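Local coordinates for Endoglucanase(Endo-1,4-beta-glucanase)protein (Pseudomonas stutzeri, PDB 6R2J) that probably hydrolyses internal beta-1,4-glucosidic bonds of cellulose as a family 5 glycoside hydrolase, and is captured here with cellobiose, at residues 139-144 with 161-166; 96-101 with 120-125; 207-212 with 267-272. One frame throughout, in Å; residues are numbered along the deposited sequence.

Interaction 1. Residues 139-144 with 161-166; sequences YDIMNE and DAIREV. With BGC (beta-D-glucopyranose), chain E.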
loop_
_atom_site.group_PDB
_atom_site.type_symbol
_atom_site.label_atom_id
_atom_site.label_comp_id
_atom_site.label_asym_id
_atom_site.label_seq_id
_atom_site.Cartn_x
_atom_site.Cartn_y
_atom_site.Cartn_z
ATOM N N TYR A 139 2.075 -5.303 -7.629
ATOM C CA TYR A 139 0.639 -5.041 -7.711
ATOM C C TYR A 139 -0.012 -5.353 -6.368
ATOM O O TYR A 139 -0.106 -6.520 -5.968
ATOM C CB TYR A 139 -0.067 -5.871 -8.798
ATOM C CG TYR A 139 0.398 -5.613 -10.200
ATOM C CD1 TYR A 139 0.526 -4.306 -10.670
ATOM C CD2 TYR A 139 0.699 -6.659 -11.052
ATOM C CE1 TYR A 139 0.941 -4.052 -11.919
ATOM C CE2 TYR A 139 1.134 -6.412 -12.345
ATOM C CZ TYR A 139 1.254 -5.097 -12.771
ATOM O OH TYR A 139 1.690 -4.797 -14.048
ATOM N N ASP A 140 -0.511 -4.319 -5.706
ATOM C CA ASP A 140 -1.348 -4.450 -4.517
ATOM C C ASP A 140 -2.761 -4.557 -5.084
ATOM O O ASP A 140 -3.420 -3.563 -5.390
ATOM C CB ASP A 140 -1.089 -3.244 -3.624
ATOM C CG ASP A 140 -1.734 -3.356 -2.263
ATOM O OD1 ASP A 140 -2.678 -4.178 -2.089
ATOM O OD2 ASP A 140 -1.295 -2.568 -1.380
ATOM N N ILE A 141 -3.184 -5.806 -5.308
ATOM C CA ILE A 141 -4.382 -6.050 -6.098
ATOM C C ILE A 141 -5.667 -5.566 -5.428
ATOM O O ILE A 141 -6.678 -5.379 -6.111
ATOM C CB ILE A 141 -4.475 -7.538 -6.498
ATOM C CG1 ILE A 141 -4.557 -8.463 -5.286
ATOM C CG2 ILE A 141 -3.270 -7.965 -7.321
ATOM C CD1 ILE A 141 -4.932 -9.895 -5.614
ATOM N N MET A 142 -5.672 -5.324 -4.121
ATOM C CA MET A 142 -6.861 -4.739 -3.507
ATOM C C MET A 142 -6.510 -4.120 -2.165
ATOM O O MET A 142 -5.947 -4.794 -1.315
ATOM C CB MET A 142 -7.943 -5.806 -3.277
ATOM C CG MET A 142 -9.275 -5.296 -2.738
ATOM S SD MET A 142 -9.973 -4.033 -3.810
ATOM C CE MET A 142 -9.994 -4.862 -5.393
ATOM N N ASN A 143 -6.947 -2.886 -1.958
ATOM C CA ASN A 143 -6.862 -2.209 -0.673
ATOM C C ASN A 143 -8.046 -2.550 0.244
ATOM O O ASN A 143 -9.225 -2.446 -0.139
ATOM C CB ASN A 143 -6.779 -0.689 -0.911
ATOM C CG ASN A 143 -6.726 0.132 0.387
ATOM O OD1 ASN A 143 -5.696 0.166 1.035
ATOM N ND2 ASN A 143 -7.837 0.790 0.758
ATOM N N GLU A 144 -7.711 -2.960 1.462
ATOM C CA GLU A 144 -8.655 -3.052 2.575
ATOM C C GLU A 144 -10.002 -3.723 2.248
ATOM O O GLU A 144 -11.060 -3.115 2.441
ATOM C CB GLU A 144 -8.844 -1.714 3.256
ATOM C CG GLU A 144 -7.533 -1.221 3.926
ATOM C CD GLU A 144 -7.666 0.074 4.741
ATOM O OE1 GLU A 144 -8.763 0.673 4.805
ATOM O OE2 GLU A 144 -6.619 0.507 5.296
ATOM N N ASP A 161 -3.953 -15.659 -10.357
ATOM C CA ASP A 161 -3.848 -16.579 -11.487
ATOM C C ASP A 161 -3.742 -15.803 -12.787
ATOM O O ASP A 161 -2.856 -16.055 -13.609
ATOM C CB ASP A 161 -5.052 -17.528 -11.508
ATOM C CG ASP A 161 -5.064 -18.483 -10.326
ATOM O OD1 ASP A 161 -4.014 -18.647 -9.675
ATOM O OD2 ASP A 161 -6.122 -19.075 -10.043
ATOM N N ALA A 162 -4.620 -14.816 -12.961
ATOM C CA ALA A 162 -4.666 -14.037 -14.196
ATOM C C ALA A 162 -3.381 -13.248 -14.409
ATOM O O ALA A 162 -2.830 -13.222 -15.520
ATOM C CB ALA A 162 -5.871 -13.095 -14.177
ATOM N N ILE A 163 -2.890 -12.596 -13.353
ATOM C CA ILE A 163 -1.654 -11.829 -13.471
ATOM C C ILE A 163 -0.501 -12.734 -13.912
ATOM O O ILE A 163 0.336 -12.349 -14.736
ATOM C CB ILE A 163 -1.331 -11.136 -12.129
ATOM C CG1 ILE A 163 -2.221 -9.914 -11.863
ATOM C CG2 ILE A 163 0.171 -10.733 -12.082
ATOM C CD1 ILE A 163 -2.092 -9.366 -10.401
ATOM N N ARG A 164 -0.419 -13.935 -13.337
ATOM C CA ARG A 164 0.701 -14.828 -13.594
ATOM C C ARG A 164 0.599 -15.485 -14.952
ATOM O O ARG A 164 1.559 -16.148 -15.368
ATOM C CB ARG A 164 0.801 -15.881 -12.477
ATOM C CG ARG A 164 1.086 -15.281 -11.084
ATOM C CD ARG A 164 2.542 -14.848 -11.048
ATOM N NE ARG A 164 3.006 -14.472 -9.720
ATOM C CZ ARG A 164 3.550 -13.301 -9.438
ATOM N NH1 ARG A 164 3.711 -12.384 -10.379
ATOM N NH2 ARG A 164 3.940 -13.045 -8.213
ATOM N N GLU A 165 -0.542 -15.309 -15.637
ATOM C CA GLU A 165 -0.674 -15.737 -17.026
ATOM C C GLU A 165 0.113 -14.824 -17.958
ATOM O O GLU A 165 0.499 -15.232 -19.059
ATOM C CB GLU A 165 -2.142 -15.687 -17.458
ATOM C CG GLU A 165 -3.101 -16.672 -16.802
ATOM C CD GLU A 165 -4.576 -16.369 -17.206
ATOM O OE1 GLU A 165 -4.787 -15.929 -18.356
ATOM O OE2 GLU A 165 -5.520 -16.531 -16.391
ATOM N N VAL A 166 0.325 -13.580 -17.547
ATOM C CA VAL A 166 1.036 -12.613 -18.366
ATOM C C VAL A 166 2.342 -12.137 -17.743
ATOM O O VAL A 166 3.224 -11.678 -18.488
ATOM C CB VAL A 166 0.151 -11.404 -18.751
ATOM C CG1 VAL A 166 -1.100 -11.852 -19.503
ATOM C CG2 VAL A 166 -0.190 -10.588 -17.534
HETATM C C2 BGC E . -8.970 -1.393 10.497
HETATM C C3 BGC E . -7.731 -1.958 9.879
HETATM C C4 BGC E . -7.324 -0.922 8.883
HETATM C C5 BGC E . -7.618 0.508 9.212
HETATM C C6 BGC E . -7.027 1.253 8.053
HETATM C C1 BGC E . -9.336 0.105 10.658
HETATM O O2 BGC E . -9.228 -2.248 11.684
HETATM O O3 BGC E . -7.955 -3.217 9.233
HETATM O O4 BGC E . -5.989 -1.341 8.720
HETATM O O5 BGC E . -9.116 0.652 9.294
HETATM O O6 BGC E . -7.650 2.565 8.024
#
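Tyr-139, near the end of strand 136-140, lays the CD2 corner of its ring against Ile-163 CD1 on helix 152-166, at 3.9 Å. Its first torsion (chi1 -62°) sets CG opposite the carbonyl carbon, and the isoleucine methyl meets the ring obliquely. The next residue, Asp-140, turns to the other side of the chain, where OD2 forms a salt bridge with Arg-56. Ile-141 points to the helix again, as Tyr-139 does, while Asp-140 points the other way, as expected on the wall of a closed beta/alpha barrel: apolar outward to the helices, polar inward. Its branch methyl CG2 makes the closest approach, 3.6 Å from the same Ile-163 CD1; chi1 (61°) puts CG1 between the backbone N and the carbonyl carbon and leaves CG2 to face the helix. Measured at Ile-163 CD1, the directions to Tyr-139 CD2 and Ile-141 CG2 lie at about a right angle (96°), evidence that the end of one side chain fits into the notch between Tyr-139 and Ile-141. The elements joined belong to the beta-alpha-beta unit of strand 136-140, helix 152-166 and strand 171-175 in the TIM barrel, and Ile-172 of the last strand touches both isoleucines. Beyond, the chain leaves the helix behind and Glu-144 reaches the glycan pocket. There its backbone N is held by Glu-175 and its OE2 by His-206 ND1, and the same OE2 faces C6 of the chain E glucose.

Interaction 2. Residues 96-101 with 120-125; sequences LDMHNY and ASVWRK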
loop_
_atom_site.group_PDB
_atom_site.type_symbol
_atom_site.label_atom_id
_atom_site.label_comp_id
_atom_site.label_asym_id
_atom_site.label_seq_id
_atom_site.Cartn_x
_atom_site.Cartn_y
_atom_site.Cartn_z
ATOM N N LEU A 96 1.621 -0.389 -7.301
ATOM C CA LEU A 96 0.310 0.045 -7.760
ATOM C C LEU A 96 -0.784 -0.616 -6.928
ATOM O O LEU A 96 -0.853 -1.841 -6.832
ATOM C CB LEU A 96 0.111 -0.273 -9.238
ATOM C CG LEU A 96 1.051 0.512 -10.157
ATOM C CD1 LEU A 96 0.716 0.156 -11.596
ATOM C CD2 LEU A 96 0.967 2.002 -9.943
ATOM N N ASP A 97 -1.648 0.196 -6.329
ATOM C CA ASP A 97 -2.615 -0.275 -5.344
ATOM C C ASP A 97 -3.996 0.006 -5.898
ATOM O O ASP A 97 -4.385 1.177 -6.011
ATOM C CB ASP A 97 -2.387 0.486 -4.035
ATOM C CG ASP A 97 -3.640 0.601 -3.161
ATOM O OD1 ASP A 97 -4.497 -0.353 -3.157
ATOM O OD2 ASP A 97 -3.745 1.734 -2.555
ATOM N N MET A 98 -4.744 -1.055 -6.228
ATOM C CA MET A 98 -6.148 -0.908 -6.620
ATOM C C MET A 98 -6.952 -0.674 -5.338
ATOM O O MET A 98 -7.253 -1.605 -4.585
ATOM C CB MET A 98 -6.655 -2.124 -7.386
ATOM C CG MET A 98 -8.140 -2.040 -7.699
ATOM S SD MET A 98 -8.774 -3.345 -8.792
ATOM C CE MET A 98 -7.950 -3.035 -10.358
ATOM N N HIS A 99 -7.297 0.579 -5.090
ATOM C CA HIS A 99 -7.726 1.051 -3.772
ATOM C C HIS A 99 -9.249 0.914 -3.622
ATOM O O HIS A 99 -9.980 1.890 -3.371
ATOM C CB HIS A 99 -7.290 2.502 -3.656
ATOM C CG HIS A 99 -7.048 2.976 -2.259
ATOM N ND1 HIS A 99 -6.008 2.511 -1.488
ATOM C CD2 HIS A 99 -7.682 3.912 -1.513
ATOM C CE1 HIS A 99 -6.022 3.131 -0.321
ATOM N NE2 HIS A 99 -7.023 3.993 -0.314
ATOM N N ASN A 100 -9.723 -0.344 -3.721
ATOM C CA ASN A 100 -11.136 -0.573 -3.978
ATOM C C ASN A 100 -11.963 -1.297 -2.913
ATOM O O ASN A 100 -13.164 -1.495 -3.135
ATOM C CB ASN A 100 -11.317 -1.282 -5.328
ATOM C CG ASN A 100 -11.524 -0.313 -6.474
ATOM O OD1 ASN A 100 -10.602 0.312 -6.926
ATOM N ND2 ASN A 100 -12.757 -0.173 -6.922
ATOM N N TYR A 101 -11.396 -1.698 -1.786
ATOM C CA TYR A 101 -12.204 -2.133 -0.638
ATOM C C TYR A 101 -13.084 -3.352 -0.927
ATOM O O TYR A 101 -14.151 -3.510 -0.327
ATOM C CB TYR A 101 -13.086 -0.981 -0.135
ATOM C CG TYR A 101 -12.305 0.246 0.268
ATOM C CD1 TYR A 101 -11.667 0.313 1.481
ATOM C CD2 TYR A 101 -12.189 1.311 -0.580
ATOM C CE1 TYR A 101 -10.931 1.419 1.826
ATOM C CE2 TYR A 101 -11.445 2.419 -0.239
ATOM C CZ TYR A 101 -10.812 2.472 0.962
ATOM O OH TYR A 101 -10.086 3.603 1.280
ATOM N N ALA A 120 -10.303 -10.609 -12.450
ATOM C CA ALA A 120 -9.166 -11.246 -13.105
ATOM C C ALA A 120 -8.783 -10.551 -14.417
ATOM O O ALA A 120 -7.596 -10.311 -14.673
ATOM C CB ALA A 120 -9.486 -12.717 -13.338
ATOM N N SER A 121 -9.770 -10.232 -15.267
ATOM C CA SER A 121 -9.466 -9.652 -16.578
ATOM C C SER A 121 -8.812 -8.284 -16.434
ATOM O O SER A 121 -7.816 -7.989 -17.103
ATOM C CB SER A 121 -10.731 -9.534 -17.433
ATOM O OG SER A 121 -10.501 -8.675 -18.531
ATOM N N VAL A 122 -9.364 -7.433 -15.557
ATOM C CA VAL A 122 -8.821 -6.093 -15.397
ATOM C C VAL A 122 -7.375 -6.179 -14.935
ATOM O O VAL A 122 -6.529 -5.410 -15.386
ATOM C CB VAL A 122 -9.725 -5.164 -14.548
ATOM C CG1 VAL A 122 -9.656 -5.472 -13.090
ATOM C CG2 VAL A 122 -9.348 -3.718 -14.872
ATOM N N TRP A 123 -7.053 -7.159 -14.070
ATOM C CA TRP A 123 -5.673 -7.285 -13.610
ATOM C C TRP A 123 -4.795 -7.886 -14.702
ATOM O O TRP A 123 -3.658 -7.448 -14.922
ATOM C CB TRP A 123 -5.609 -8.065 -12.291
ATOM C CG TRP A 123 -5.560 -7.099 -11.129
ATOM C CD1 TRP A 123 -6.463 -6.971 -10.088
ATOM C CD2 TRP A 123 -4.568 -6.097 -10.915
ATOM N NE1 TRP A 123 -6.083 -5.936 -9.255
ATOM C CE2 TRP A 123 -4.927 -5.385 -9.737
ATOM C CE3 TRP A 123 -3.419 -5.711 -11.611
ATOM C CZ2 TRP A 123 -4.159 -4.329 -9.238
ATOM C CZ3 TRP A 123 -2.653 -4.649 -11.096
ATOM C CH2 TRP A 123 -3.024 -3.990 -9.915
ATOM N N ARG A 124 -5.328 -8.869 -15.420
ATOM C CA ARG A 124 -4.618 -9.357 -16.587
ATOM C C ARG A 124 -4.343 -8.215 -17.554
ATOM O O ARG A 124 -3.220 -8.058 -18.041
ATOM C CB ARG A 124 -5.419 -10.475 -17.250
ATOM C CG ARG A 124 -4.550 -11.283 -18.215
ATOM C CD ARG A 124 -5.343 -12.315 -19.000
ATOM N NE ARG A 124 -6.047 -13.280 -18.158
ATOM C CZ ARG A 124 -7.346 -13.231 -17.893
ATOM N NH1 ARG A 124 -8.088 -12.263 -18.397
ATOM N NH2 ARG A 124 -7.902 -14.147 -17.128
ATOM N N LYS A 125 -5.359 -7.405 -17.842
ATOM C CA LYS A 125 -5.176 -6.295 -18.769
ATOM C C LYS A 125 -4.204 -5.270 -18.214
ATOM O O LYS A 125 -3.359 -4.768 -18.957
ATOM C CB LYS A 125 -6.512 -5.632 -19.102
ATOM C CG LYS A 125 -7.274 -6.262 -20.248
ATOM C CD LYS A 125 -8.435 -5.373 -20.597
ATOM C CE LYS A 125 -9.230 -5.893 -21.772
ATOM N NZ LYS A 125 -10.318 -6.785 -21.293
#
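Strand 96-98 and helix 120-125 run nearly antiparallel, their short axes inclined at 162° and 12.2 Å apart at closest approach, with Met-98 facing Trp-123. This is strand and following helix of a TIM barrel: strand 93-98 lies in the inner sheet, helix 116-130 in the outer layer, and the space between is filled by side chains. Met-98 and Trp-123 do most of that filling, lying alongside each other and running in opposite directions. The methionine is extended through its first two torsions and bends only at the last (chi3 -66°), which folds the methyl back along the indole. Its CB comes within 3.8 Å of Trp-123 CZ2, at the six-membered end of the indole. Further out, CE lies 3.6 Å from Trp-123 NE1. The sulfur makes a Met-aromatic contact, with SD 4.6 Å from the centroid of the five-membered ring and 52° off its normal, an oblique approach. The methyl also meets a second helix side chain, where Val-122 CG1 is 4.0 Å from Met-98 CE. Trp-123 NE1 gives its hydrogen to the main-chain oxygen of Ile-141, a bond that should limit the rotation of the ring, while Tyr-139 and Tyr-119 pack against it. Leu-96 contributes a backbone atom, its O 4.3 Å from Trp-123 CH2. Asp-97, between Leu-96 and Met-98, turns away from the helix, and its OD2 receives His-99 ND1 through the syn lone pair, tilted out of the imidazole plane, at 2.6 Å.

Interaction 3. Residues 207-212 with 267-272; sequences LYFDDD and DNLLAY. With BGC (beta-D-glucopyranose), chain B; BGC (beta-D-glucopyranose), chain E.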
loop_
_atom_site.group_PDB
_atom_site.type_symbol
_atom_site.label_atom_id
_atom_site.label_comp_id
_atom_site.label_asym_id
_atom_site.label_seq_id
_atom_site.Cartn_x
_atom_site.Cartn_y
_atom_site.Cartn_z
ATOM N N LEU A 207 -2.090 -0.531 9.800
ATOM C CA LEU A 207 -2.005 -0.403 11.247
ATOM C C LEU A 207 -1.980 1.066 11.630
ATOM O O LEU A 207 -1.082 1.801 11.222
ATOM C CB LEU A 207 -0.736 -1.118 11.758
ATOM C CG LEU A 207 -0.411 -1.188 13.261
ATOM C CD1 LEU A 207 0.559 -2.378 13.479
ATOM C CD2 LEU A 207 0.136 0.134 13.788
ATOM N N TYR A 208 -2.953 1.473 12.432
ATOM C CA TYR A 208 -3.019 2.809 12.974
ATOM C C TYR A 208 -3.076 2.730 14.496
ATOM O O TYR A 208 -3.220 1.660 15.091
ATOM C CB TYR A 208 -4.205 3.570 12.381
ATOM C CG TYR A 208 -4.040 3.876 10.908
ATOM C CD1 TYR A 208 -3.369 5.015 10.496
ATOM C CD2 TYR A 208 -4.577 3.027 9.932
ATOM C CE1 TYR A 208 -3.239 5.315 9.142
ATOM C CE2 TYR A 208 -4.420 3.285 8.580
ATOM C CZ TYR A 208 -3.771 4.444 8.181
ATOM O OH TYR A 208 -3.642 4.754 6.848
ATOM N N PHE A 209 -2.958 3.882 15.134
ATOM C CA PHE A 209 -2.720 3.921 16.569
ATOM C C PHE A 209 -3.927 4.346 17.405
ATOM O O PHE A 209 -3.797 4.404 18.636
ATOM C CB PHE A 209 -1.574 4.901 16.855
ATOM C CG PHE A 209 -0.253 4.504 16.265
ATOM C CD1 PHE A 209 -0.006 3.179 15.875
ATOM C CD2 PHE A 209 0.762 5.446 16.149
ATOM C CE1 PHE A 209 1.220 2.816 15.356
ATOM C CE2 PHE A 209 2.000 5.086 15.667
ATOM C CZ PHE A 209 2.226 3.773 15.252
ATOM N N ASP A 210 -5.057 4.726 16.780
ATOM C CA ASP A 210 -6.216 5.186 17.537
ATOM C C ASP A 210 -7.046 3.998 18.032
ATOM O O ASP A 210 -6.877 2.845 17.600
ATOM C CB ASP A 210 -7.061 6.239 16.805
ATOM C CG ASP A 210 -7.401 5.866 15.381
ATOM O OD1 ASP A 210 -6.777 4.937 14.842
ATOM O OD2 ASP A 210 -8.281 6.529 14.778
ATOM N N ASP A 211 -7.944 4.308 18.987
ATOM C CA ASP A 211 -8.597 3.295 19.806
ATOM C C ASP A 211 -9.487 2.393 18.988
ATOM O O ASP A 211 -9.757 1.256 19.400
ATOM C CB ASP A 211 -9.484 3.983 20.813
ATOM C CG ASP A 211 -8.719 4.629 21.918
ATOM O OD1 ASP A 211 -7.470 4.591 21.913
ATOM O OD2 ASP A 211 -9.382 5.127 22.859
ATOM N N ASP A 212 -9.950 2.880 17.842
ATOM C CA ASP A 212 -10.844 2.123 16.978
ATOM C C ASP A 212 -10.125 1.580 15.759
ATOM O O ASP A 212 -10.777 1.117 14.822
ATOM C CB ASP A 212 -12.036 2.996 16.578
ATOM C CG ASP A 212 -11.644 4.179 15.728
ATOM O OD1 ASP A 212 -10.473 4.277 15.346
ATOM O OD2 ASP A 212 -12.515 5.020 15.430
ATOM N N ASP A 267 8.011 5.835 16.094
ATOM C CA ASP A 267 9.413 5.478 16.292
ATOM C C ASP A 267 9.574 4.015 16.720
ATOM O O ASP A 267 10.396 3.275 16.170
ATOM C CB ASP A 267 10.006 6.413 17.348
ATOM C CG ASP A 267 11.460 6.786 17.036
ATOM O OD1 ASP A 267 11.705 7.439 15.962
ATOM O OD2 ASP A 267 12.337 6.441 17.877
ATOM N N ASN A 268 8.784 3.574 17.687
ATOM C CA ASN A 268 8.954 2.202 18.145
ATOM C C ASN A 268 8.446 1.202 17.117
ATOM O O ASN A 268 8.994 0.101 17.006
ATOM C CB ASN A 268 8.225 2.027 19.462
ATOM C CG ASN A 268 8.845 2.815 20.561
ATOM O OD1 ASN A 268 10.071 2.959 20.611
ATOM N ND2 ASN A 268 8.012 3.333 21.462
ATOM N N LEU A 269 7.383 1.546 16.385
ATOM C CA LEU A 269 6.923 0.662 15.318
ATOM C C LEU A 269 8.002 0.476 14.250
ATOM O O LEU A 269 8.368 -0.652 13.915
ATOM C CB LEU A 269 5.635 1.204 14.705
ATOM C CG LEU A 269 5.198 0.485 13.441
ATOM C CD1 LEU A 269 4.736 -0.958 13.701
ATOM C CD2 LEU A 269 4.110 1.310 12.718
ATOM N N LEU A 270 8.510 1.573 13.687
ATOM C CA LEU A 270 9.526 1.456 12.645
ATOM C C LEU A 270 10.755 0.685 13.137
ATOM O O LEU A 270 11.354 -0.082 12.374
ATOM C CB LEU A 270 9.901 2.845 12.121
ATOM C CG LEU A 270 8.827 3.528 11.257
ATOM C CD1 LEU A 270 9.320 4.913 10.746
ATOM C CD2 LEU A 270 8.389 2.706 10.067
ATOM N N ALA A 271 11.135 0.864 14.410
ATOM C CA ALA A 271 12.270 0.133 14.961
ATOM C C ALA A 271 12.000 -1.360 14.945
ATOM O O ALA A 271 12.851 -2.155 14.526
ATOM C CB ALA A 271 12.542 0.616 16.390
ATOM N N TYR A 272 10.793 -1.751 15.373
ATOM C CA TYR A 272 10.367 -3.146 15.352
ATOM C C TYR A 272 10.315 -3.692 13.932
ATOM O O TYR A 272 10.714 -4.832 13.677
ATOM C CB TYR A 272 8.977 -3.236 15.987
ATOM C CG TYR A 272 8.336 -4.595 15.923
ATOM C CD1 TYR A 272 8.953 -5.701 16.504
ATOM C CD2 TYR A 272 7.090 -4.772 15.313
ATOM C CE1 TYR A 272 8.373 -6.952 16.468
ATOM C CE2 TYR A 272 6.484 -6.030 15.271
ATOM C CZ TYR A 272 7.131 -7.115 15.850
ATOM O OH TYR A 272 6.545 -8.358 15.827
HETATM C C2 BGC B . -12.928 2.146 9.524
HETATM C C3 BGC B . -11.778 1.183 9.384
HETATM C C4 BGC B . -11.528 0.792 10.815
HETATM C C5 BGC B . -12.768 0.142 11.516
HETATM C C6 BGC B . -12.580 -0.141 13.026
HETATM C C1 BGC B . -14.199 1.385 9.945
HETATM O O1 BGC B . -15.386 2.112 9.928
HETATM O O2 BGC B . -13.267 2.821 8.322
HETATM O O3 BGC B . -10.533 1.727 8.930
HETATM O O4 BGC B . -10.533 -0.155 11.178
HETATM O O5 BGC B . -14.096 0.771 11.336
HETATM O O6 BGC B . -11.258 -0.631 13.201
HETATM C C2 BGC E . -8.970 -1.393 10.497
HETATM C C3 BGC E . -7.731 -1.958 9.879
HETATM C C4 BGC E . -7.324 -0.922 8.883
HETATM C C5 BGC E . -7.618 0.508 9.212
HETATM C C6 BGC E . -7.027 1.253 8.053
HETATM C C1 BGC E . -9.336 0.105 10.658
HETATM O O2 BGC E . -9.228 -2.248 11.684
HETATM O O3 BGC E . -7.955 -3.217 9.233
HETATM O O4 BGC E . -5.989 -1.341 8.720
HETATM O O5 BGC E . -9.116 0.652 9.294
HETATM O O6 BGC E . -7.650 2.565 8.024
#
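Leu-269 of helix 260-276 reaches inward to Phe-209 and Leu-207, which lie on the loop after strand 201-206 of the TIM barrel; the contact links an outer helix to a loop at the sugar-binding end. Starting at the helix backbone, Leu-269 CB stands 4.3 Å from Phe-209 CZ. CG, opposite the backbone N (chi1 170°), is farther from that atom, 4.8 Å from Phe-209 CZ, and carries the two methyls. One tip, CD2, approaches the edge of the Phe-209 ring close to its plane, 4.0 Å from CZ. The same methyl also touches Leu-207, 4.3 Å from its CD2. The other tip, CD1, meets Leu-207 CD1 at 4.4 Å, so each leucine offers both methyls to the other. Leu-250 of strand 248-252 touches Leu-207 and Leu-269 alike, placing the cluster between barrel wall and helix. Tyr-208, lying between the two apolar loop residues, points away from the helix into the glycan pocket. There the modelled separation of Asp-212 O and O6 of the chain B glucose is too short to be relied on, but the ring edge of Tyr-208 borders the chain E glucose, with CE2 3.3 Å from its C6.

From the N terminus the three contacts close one after another, and none nests in or crosses another. Interaction 2 comes first and closes a loop of 18 intervening residues between strand 93-98 and helix 116-130. The chain then enters strand 136-140, and interaction 1 closes a loop of 16 intervening residues. These two lie on adjacent strands of the same sheet, and Asn-143 N probably bonds Met-98 O at 2.9 Å. Interaction 3 closes last, over 54 residues, passing helix 229-244 and strand 248-252. Its centre is about 28 Å from either of the others, on the opposite side of the chain's centre, yet segments 139-144 and 207-212 both reach the chain E glucose.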